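Local atomic coordinates of superoxide dismutase [Mn], mitochondrial (Saccharomyces cerevisiae S288C, PDB entry 4F6E), a protein that converts superoxide radicals into hydrogen peroxide and molecular oxygen at a single manganese ion in each subunit. Residues S131-I136 with Y152-V157. The protein carries 2 engineered substitutions. Numbering follows the deposited sequence.
Sequences SGWAFI and YNQDTV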
# COMPACT_ATOMS: atom_id res chain seq x y z
N SER A 131 -0.81 5.31 -11.82
CA SER A 131 0.34 5.02 -12.67
C SER A 131 0.78 3.59 -12.41
O SER A 131 0.71 3.13 -11.28
CB SER A 131 1.52 5.92 -12.31
OG SER A 131 1.22 7.30 -12.45
N GLY A 132 1.26 2.90 -13.44
CA GLY A 132 1.82 1.57 -13.23
C GLY A 132 2.14 0.87 -14.53
O GLY A 132 2.31 1.52 -15.58
N TRP A 133 2.20 -0.47 -14.46
CA TRP A 133 2.69 -1.33 -15.53
C TRP A 133 1.87 -2.59 -15.56
O TRP A 133 1.29 -2.99 -14.55
CB TRP A 133 4.14 -1.78 -15.22
CG TRP A 133 5.14 -0.66 -15.28
CD1 TRP A 133 5.37 0.30 -14.33
CD2 TRP A 133 5.99 -0.34 -16.39
NE1 TRP A 133 6.32 1.18 -14.77
CE2 TRP A 133 6.73 0.81 -16.03
CE3 TRP A 133 6.24 -0.93 -17.64
CZ2 TRP A 133 7.68 1.40 -16.88
CZ3 TRP A 133 7.18 -0.35 -18.48
CH2 TRP A 133 7.89 0.80 -18.10
N ALA A 134 1.84 -3.25 -16.71
CA ALA A 134 1.47 -4.66 -16.73
C ALA A 134 2.66 -5.45 -17.24
O ALA A 134 3.40 -4.97 -18.11
CB ALA A 134 0.26 -4.91 -17.61
N PHE A 135 2.83 -6.66 -16.72
CA PHE A 135 3.91 -7.53 -17.16
C PHE A 135 3.33 -8.88 -17.53
O PHE A 135 2.59 -9.48 -16.73
CB PHE A 135 4.95 -7.75 -16.05
CG PHE A 135 5.68 -6.50 -15.62
CD1 PHE A 135 6.90 -6.15 -16.19
CD2 PHE A 135 5.16 -5.70 -14.61
CE1 PHE A 135 7.57 -5.00 -15.77
CE2 PHE A 135 5.84 -4.56 -14.17
CZ PHE A 135 7.04 -4.21 -14.75
N ILE A 136 3.66 -9.39 -18.72
CA ILE A 136 3.50 -10.81 -18.99
C ILE A 136 4.74 -11.46 -18.38
O ILE A 136 5.86 -11.04 -18.68
CB ILE A 136 3.41 -11.11 -20.50
CG1 ILE A 136 2.26 -10.31 -21.13
CG2 ILE A 136 3.27 -12.63 -20.77
CD1 ILE A 136 2.16 -10.47 -22.65
N TYR A 152 2.06 -1.07 -9.55
CA TYR A 152 1.83 0.36 -9.44
C TYR A 152 3.12 1.17 -9.39
O TYR A 152 4.15 0.69 -8.92
CB TYR A 152 0.93 0.68 -8.25
CG TYR A 152 -0.52 0.46 -8.59
CD1 TYR A 152 -1.37 1.52 -8.86
CD2 TYR A 152 -1.03 -0.83 -8.69
CE1 TYR A 152 -2.70 1.31 -9.19
CE2 TYR A 152 -2.36 -1.05 -9.04
CZ TYR A 152 -3.18 0.03 -9.28
OH TYR A 152 -4.50 -0.20 -9.62
N ASN A 153 3.05 2.39 -9.91
CA ASN A 153 4.17 3.33 -9.87
C ASN A 153 5.39 2.74 -10.55
O ASN A 153 5.29 2.37 -11.71
CB ASN A 153 4.41 3.77 -8.43
CG ASN A 153 3.15 4.36 -7.84
OD1 ASN A 153 2.47 5.14 -8.50
ND2 ASN A 153 2.77 3.92 -6.64
N GLN A 154 6.52 2.64 -9.86
CA GLN A 154 7.66 1.94 -10.45
C GLN A 154 7.97 0.63 -9.73
O GLN A 154 9.10 0.13 -9.79
CB GLN A 154 8.90 2.84 -10.57
CG GLN A 154 8.72 4.04 -11.50
CD GLN A 154 8.40 3.66 -12.94
OE1 GLN A 154 8.54 2.49 -13.34
NE2 GLN A 154 7.96 4.64 -13.72
N ASP A 155 6.97 0.05 -9.09
CA ASP A 155 7.14 -1.31 -8.57
C ASP A 155 7.41 -2.23 -9.76
O ASP A 155 6.97 -1.96 -10.88
CB ASP A 155 5.92 -1.77 -7.79
CG ASP A 155 5.70 -0.96 -6.51
OD1 ASP A 155 6.61 -0.20 -6.11
OD2 ASP A 155 4.62 -1.10 -5.92
N THR A 156 8.14 -3.31 -9.53
CA THR A 156 8.47 -4.19 -10.64
C THR A 156 8.30 -5.64 -10.21
O THR A 156 7.96 -5.91 -9.06
CB THR A 156 9.90 -3.93 -11.19
OG1 THR A 156 10.05 -4.59 -12.47
CG2 THR A 156 10.95 -4.45 -10.23
N VAL A 157 8.49 -6.56 -11.15
CA VAL A 157 8.41 -7.98 -10.81
C VAL A 157 9.79 -8.51 -10.46
O VAL A 157 10.73 -8.38 -11.23
CB VAL A 157 7.75 -8.79 -11.94
CG1 VAL A 157 6.26 -8.50 -11.99
CG2 VAL A 157 8.39 -8.47 -13.28
O HOH W 1 0.09 6.09 -9.19
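The Phe135 ring lies against Val157, whose CG2 sits over one face, offset toward the rim, in a CH-pi contact 4.2 Å from the ring centroid; CG1 of the same valine reaches CD2 of Phe135 at 4.0 Å. Thr156 OG1 approaches the CZ end obliquely, from the same side as the valine, at 3.8 Å, while its own hydrogen bond goes to Asn80 of helix 74-86. Two residues earlier on strand 132-136, the Trp133 indole turns its pyrrole edge to the loop. Its NE1 donates to Gln154 OE1 (2.9 Å) over a bent path, 135° at the hydrogen, with OE1 tilted out of the indole plane, NE1 above the amide plane, and the two planes 63° apart. Gln154 bends back at chi2 (-60°), which brings its amide to the indole, and Asn80 ND2 gives OE1 a second bond. Asn153 N donates almost straight to Ser131 O (2.8 Å), and a water links Ser131 N to Asn153 OD1. Gly132 and Tyr152 form an antiparallel non-hydrogen-bonded pair (CA-CA 4.0 Å) in the C-terminal domain's sheet; a type II' turn follows to Asp155. Replacing Trp133 by an alanine removes the indole donor and would probably open a gap beside the metal ligands His81 and Asp168. The Trp133 side chain lies about 4 Å from the manganese, so the indole-amide bond probably helps fix the rotation of a ring beside the metal site.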